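AgaA (Rhizobium radiobacter, PDB 6HLX) binds the opine agropinic acid as the periplasmic solute-binding protein of an ABC transporter, delivering it for import into the bacterium. Local coordinates at residues 83-88 against 142-147; 109-112 against 116-119. All coordinates share one frame; numbering follows the deposited sequence.

Contact 1 (83-88 against 142-147); sequences KASLER and AWLAKN. With EDO (1,2-ethanediol), chain Z; EDO (1,2-ethanediol), chain B.
Helix 79-90, which lies across one face of the antiparallel sheet that includes strands 105-110 and 115-120, meets the short helix 141-146 through a single leucine. L144 points toward the other helix and sends one methyl to each end of the turn A84-R88. Its CD1 settles over the backbone there, 3.8 Å from A84 O and 4.1 Å from A84 CB, and also near the backbone N of S85. The other branch, CD2, lies 3.7 Å from CD of R88, an oblique crossing of leucine and arginine. With CG of R88 anti to the backbone N (chi1 -171°) and the chain extended as far as NE, the aliphatic part passes L144 while the guanidinium travels on to a salt bridge with D16. C1 of an ethanediol, probably from the crystallisation liquor, lies over one face of that guanidinium, toward its rim, and O2 of the diol donates a hydrogen bond to N147 O (3.0 Å) just past the end of the short helix. S85 OG, buried beside L144, hydrogen-bonds D81 O in its own helix and V139 N in the loop leading into helix 141-146. The segment axes are 10.3 Å apart at an angle of 47°, and A84 and L144 have CA atoms 7.8 Å apart. One leucine laid against A84 and the aliphatic part of R88 makes this a sparse packing of a short outer helix on the helix that covers the sheet.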
loop_
_atom_site.group_PDB
_atom_site.type_symbol
_atom_site.label_atom_id
_atom_site.label_comp_id
_atom_site.label_asym_id
_atom_site.label_seq_id
_atom_site.Cartn_x
_atom_site.Cartn_y
_atom_site.Cartn_z
ATOM N N LYS A 83 -13.901 -18.015 -6.690
ATOM C CA LYS A 83 -12.888 -19.072 -6.648
ATOM C C LYS A 83 -11.775 -18.843 -7.692
ATOM O O LYS A 83 -10.591 -18.926 -7.349
ATOM C CB LYS A 83 -13.545 -20.451 -6.835
ATOM C CG LYS A 83 -12.567 -21.619 -6.760
ATOM C CD LYS A 83 -13.286 -22.953 -6.566
ATOM C CE LYS A 83 -12.292 -24.096 -6.520
ATOM N NZ LYS A 83 -12.971 -25.381 -6.227
ATOM N N ALA A 84 -12.144 -18.515 -8.946
ATOM C CA ALA A 84 -11.149 -18.259 -10.005
ATOM C C ALA A 84 -10.243 -17.064 -9.645
ATOM O O ALA A 84 -9.024 -17.116 -9.873
ATOM C CB ALA A 84 -11.855 -18.003 -11.339
ATOM N N SER A 85 -10.837 -16.004 -9.049
ATOM C CA SER A 85 -10.105 -14.793 -8.665
ATOM C C SER A 85 -9.094 -15.126 -7.567
ATOM O O SER A 85 -7.932 -14.719 -7.669
ATOM C CB SER A 85 -11.066 -13.697 -8.228
ATOM O OG SER A 85 -11.843 -13.301 -9.356
ATOM N N LEU A 86 -9.526 -15.898 -6.545
ATOM C CA LEU A 86 -8.642 -16.318 -5.455
ATOM C C LEU A 86 -7.559 -17.258 -5.941
ATOM O O LEU A 86 -6.407 -17.113 -5.539
ATOM C CB LEU A 86 -9.442 -16.937 -4.297
ATOM C CG LEU A 86 -10.383 -15.977 -3.548
ATOM C CD1 LEU A 86 -11.204 -16.727 -2.501
ATOM C CD2 LEU A 86 -9.620 -14.803 -2.903
ATOM N N GLU A 87 -7.903 -18.201 -6.836
ATOM C CA GLU A 87 -6.906 -19.130 -7.391
ATOM C C GLU A 87 -5.780 -18.416 -8.136
ATOM O O GLU A 87 -4.624 -18.863 -8.068
ATOM C CB GLU A 87 -7.567 -20.196 -8.239
ATOM C CG GLU A 87 -8.139 -21.285 -7.351
ATOM C CD GLU A 87 -8.911 -22.370 -8.072
ATOM O OE1 GLU A 87 -9.165 -23.418 -7.439
ATOM O OE2 GLU A 87 -9.269 -22.176 -9.256
ATOM N N ARG A 88 -6.093 -17.278 -8.790
ATOM C CA ARG A 88 -5.065 -16.478 -9.485
ATOM C C ARG A 88 -4.087 -15.864 -8.478
ATOM O O ARG A 88 -2.884 -15.779 -8.742
ATOM C CB ARG A 88 -5.720 -15.398 -10.363
ATOM C CG ARG A 88 -4.715 -14.716 -11.259
ATOM C CD ARG A 88 -5.283 -14.095 -12.510
ATOM N NE ARG A 88 -4.163 -13.533 -13.251
ATOM C CZ ARG A 88 -3.900 -12.236 -13.365
ATOM N NH1 ARG A 88 -4.745 -11.331 -12.872
ATOM N NH2 ARG A 88 -2.809 -11.830 -14.001
ATOM N N ALA A 142 -15.035 -16.408 -16.461
ATOM C CA ALA A 142 -15.077 -16.511 -17.936
ATOM C C ALA A 142 -14.193 -15.427 -18.560
ATOM O O ALA A 142 -13.595 -15.650 -19.620
ATOM C CB ALA A 142 -16.507 -16.362 -18.433
ATOM N N TRP A 143 -14.107 -14.245 -17.893
ATOM C CA TRP A 143 -13.266 -13.149 -18.385
ATOM C C TRP A 143 -11.799 -13.550 -18.238
ATOM O O TRP A 143 -11.029 -13.324 -19.170
ATOM C CB TRP A 143 -13.555 -11.834 -17.637
ATOM C CG TRP A 143 -12.781 -10.660 -18.165
ATOM C CD1 TRP A 143 -13.173 -9.780 -19.133
ATOM C CD2 TRP A 143 -11.476 -10.251 -17.750
ATOM N NE1 TRP A 143 -12.203 -8.811 -19.311
ATOM C CE2 TRP A 143 -11.148 -9.083 -18.477
ATOM C CE3 TRP A 143 -10.559 -10.732 -16.792
ATOM C CZ2 TRP A 143 -9.908 -8.446 -18.347
ATOM C CZ3 TRP A 143 -9.325 -10.104 -16.668
ATOM C CH2 TRP A 143 -9.014 -8.968 -17.437
ATOM N N LEU A 144 -11.411 -14.141 -17.074
ATOM C CA LEU A 144 -10.035 -14.591 -16.830
ATOM C C LEU A 144 -9.611 -15.657 -17.840
ATOM O O LEU A 144 -8.487 -15.601 -18.325
ATOM C CB LEU A 144 -9.871 -15.173 -15.416
ATOM C CG LEU A 144 -9.705 -14.181 -14.271
ATOM C CD1 LEU A 144 -9.766 -14.899 -12.920
ATOM C CD2 LEU A 144 -8.404 -13.389 -14.391
ATOM N N ALA A 145 -10.502 -16.625 -18.142
ATOM C CA ALA A 145 -10.221 -17.709 -19.089
ATOM C C ALA A 145 -9.922 -17.159 -20.484
ATOM O O ALA A 145 -8.972 -17.605 -21.131
ATOM C CB ALA A 145 -11.402 -18.674 -19.148
ATOM N N LYS A 146 -10.719 -16.184 -20.938
ATOM C CA LYS A 146 -10.549 -15.579 -22.261
ATOM C C LYS A 146 -9.327 -14.650 -22.339
ATOM O O LYS A 146 -8.688 -14.572 -23.387
ATOM C CB LYS A 146 -11.829 -14.824 -22.666
ATOM C CG LYS A 146 -11.844 -14.352 -24.110
ATOM C CD LYS A 146 -13.103 -13.579 -24.447
ATOM C CE LYS A 146 -12.997 -12.949 -25.814
ATOM N NZ LYS A 146 -13.226 -11.484 -25.756
ATOM N N ASN A 147 -9.016 -13.936 -21.254
ATOM C CA ASN A 147 -7.944 -12.944 -21.279
ATOM C C ASN A 147 -6.677 -13.386 -20.527
ATOM O O ASN A 147 -5.928 -12.544 -20.013
ATOM C CB ASN A 147 -8.496 -11.602 -20.794
ATOM C CG ASN A 147 -9.654 -11.140 -21.654
ATOM O OD1 ASN A 147 -10.813 -11.121 -21.236
ATOM N ND2 ASN A 147 -9.384 -10.814 -22.905
HETATM C C1 EDO Z . -5.158 -10.493 -16.447
HETATM O O1 EDO Z . -5.392 -9.164 -16.019
HETATM C C2 EDO Z . -4.271 -10.470 -17.711
HETATM O O2 EDO Z . -3.835 -11.786 -18.000
HETATM C C1 EDO B . -7.350 -24.093 -4.019
HETATM O O1 EDO B . -8.537 -24.244 -4.791
HETATM C C2 EDO B . -6.185 -23.644 -4.941
HETATM O O2 EDO B . -5.008 -23.446 -4.168
#

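Contact 2 (109-112 against 116-119); sequences ETPD and VKLT. With EDO (1,2-ethanediol), chain C.
E109 and K117 face each other as an antiparallel hydrogen-bonded pair, and their two backbone bonds form the close-fitting part of this hairpin contact. E109 N donates to K117 O at 2.8 Å, nearly straight (174°) and in the carbonyl plane; K117 N returns a bond to E109 O at 2.9 Å, tilted from the plane of that carbonyl. E109 O also receives a CA-H...O contact from V116 CA, at 3.4 Å. The side chains of the pair, on the same face of the sheet, are held more loosely, partly exposed to solvent. K117 bends at chi3 (-83°), which carries CE between its two neighbours, 3.8 Å from E109 OE1 and 3.8 Å from P111 CG. NZ stays 4.2 Å from E109 OE1, beyond a salt bridge, so any charge attraction would probably be long-range. A water fills in for direct contact farther along: it lies 2.9 Å from E109 OE1, hydrogen-bonded to it, to T119 OG1 and weakly to K117 O, bonds that need not all form at once. On the outer edge of strand 105-110, T110 N donates to O1 of an ethanediol, probably from the crystallisation liquor, that also lies against P111 and CB of E109. Past the corner at P111, D112 OD1 accepts from K114 N within the connecting turn. Beneath the paired strands, buried V116 and L118 point to the opposite face from K117 and pack on V82 and L86 of helix 79-90, while backbone bonds from V116 to F64 and from L118 to F62 join the hairpin to strand 61-66.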
loop_
_atom_site.group_PDB
_atom_site.type_symbol
_atom_site.label_atom_id
_atom_site.label_comp_id
_atom_site.label_asym_id
_atom_site.label_seq_id
_atom_site.Cartn_x
_atom_site.Cartn_y
_atom_site.Cartn_z
ATOM N N GLU A 109 -14.461 -23.945 -1.539
ATOM C CA GLU A 109 -15.658 -24.710 -1.910
ATOM C C GLU A 109 -16.728 -23.760 -2.413
ATOM O O GLU A 109 -16.825 -22.618 -1.941
ATOM C CB GLU A 109 -16.180 -25.517 -0.728
ATOM C CG GLU A 109 -15.219 -26.588 -0.250
ATOM C CD GLU A 109 -15.712 -27.290 0.994
ATOM O OE1 GLU A 109 -15.675 -26.669 2.083
ATOM O OE2 GLU A 109 -16.142 -28.460 0.877
ATOM N N THR A 110 -17.514 -24.218 -3.391
ATOM C CA THR A 110 -18.603 -23.425 -3.987
ATOM C C THR A 110 -19.880 -24.306 -3.942
ATOM O O THR A 110 -20.273 -24.822 -4.989
ATOM C CB THR A 110 -18.187 -22.971 -5.418
ATOM O OG1 THR A 110 -17.909 -24.146 -6.182
ATOM C CG2 THR A 110 -16.933 -22.072 -5.417
ATOM N N PRO A 111 -20.504 -24.521 -2.745
ATOM C CA PRO A 111 -21.682 -25.432 -2.658
ATOM C C PRO A 111 -22.882 -25.012 -3.490
ATOM O O PRO A 111 -23.682 -25.852 -3.907
ATOM C CB PRO A 111 -22.009 -25.489 -1.161
ATOM C CG PRO A 111 -21.382 -24.277 -0.580
ATOM C CD PRO A 111 -20.156 -23.970 -1.418
ATOM N N ASP A 112 -23.004 -23.709 -3.730
ATOM C CA ASP A 112 -24.002 -23.144 -4.632
ATOM C C ASP A 112 -23.458 -21.877 -5.268
ATOM O O ASP A 112 -22.378 -21.403 -4.883
ATOM C CB ASP A 112 -25.395 -22.979 -3.981
ATOM C CG ASP A 112 -25.478 -22.015 -2.825
ATOM O OD1 ASP A 112 -24.885 -20.924 -2.919
ATOM O OD2 ASP A 112 -26.186 -22.328 -1.844
ATOM N N VAL A 116 -19.452 -19.169 -1.005
ATOM C CA VAL A 116 -18.028 -19.509 -1.087
ATOM C C VAL A 116 -17.586 -19.877 0.322
ATOM O O VAL A 116 -17.831 -19.117 1.254
ATOM C CB VAL A 116 -17.147 -18.338 -1.591
ATOM C CG1 VAL A 116 -15.678 -18.768 -1.729
ATOM C CG2 VAL A 116 -17.666 -17.780 -2.888
ATOM N N LYS A 117 -16.878 -20.996 0.467
ATOM C CA LYS A 117 -16.351 -21.384 1.768
ATOM C C LYS A 117 -14.848 -21.575 1.651
ATOM O O LYS A 117 -14.402 -22.328 0.783
ATOM C CB LYS A 117 -16.981 -22.700 2.228
ATOM C CG LYS A 117 -18.488 -22.658 2.425
ATOM C CD LYS A 117 -18.963 -23.901 3.199
ATOM C CE LYS A 117 -19.178 -25.133 2.348
ATOM N NZ LYS A 117 -19.745 -26.255 3.142
ATOM N N LEU A 118 -14.077 -20.923 2.534
ATOM C CA LEU A 118 -12.624 -21.080 2.589
ATOM C C LEU A 118 -12.260 -21.877 3.822
ATOM O O LEU A 118 -12.880 -21.724 4.880
ATOM C CB LEU A 118 -11.901 -19.713 2.668
ATOM C CG LEU A 118 -12.283 -18.667 1.624
ATOM C CD1 LEU A 118 -11.519 -17.365 1.865
ATOM C CD2 LEU A 118 -12.088 -19.184 0.200
ATOM N N THR A 119 -11.256 -22.745 3.682
ATOM C CA THR A 119 -10.668 -23.465 4.796
ATOM C C THR A 119 -9.190 -23.111 4.720
ATOM O O THR A 119 -8.591 -23.198 3.639
ATOM C CB THR A 119 -10.899 -24.979 4.747
ATOM O OG1 THR A 119 -12.305 -25.236 4.690
ATOM C CG2 THR A 119 -10.325 -25.679 5.983
HETATM C C1 EDO C . -18.206 -27.508 -3.868
HETATM O O1 EDO C . -16.869 -27.179 -4.193
HETATM C C2 EDO C . -18.252 -28.201 -2.488
HETATM O O2 EDO C . -19.521 -27.972 -1.885
HETATM O O HOH W 1 -13.516 -24.801 2.315
#

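Helix 79-90 connects the two contacts. One side of it receives L144 in contact 1, and another packs on the hairpin of contact 2, where L86 CD1 lies 3.8 Å from L118 CD2 and K83 CD lies 3.9 Å from T110 CG2. K83 NZ adds a polar tie to I108 O of the hairpin. The contacts are about 16 Å apart, centre to centre, and the hairpin is nested within the chain loop that contact 1 closes, giving a layered order of sheet, helix and outer helix. Contact 1 lies away from the zinc sites and the agropinic acid pocket; in contact 2 the K117 side chain is about 7 Å, nearest atoms, from the zinc ion bound by E54 and H65.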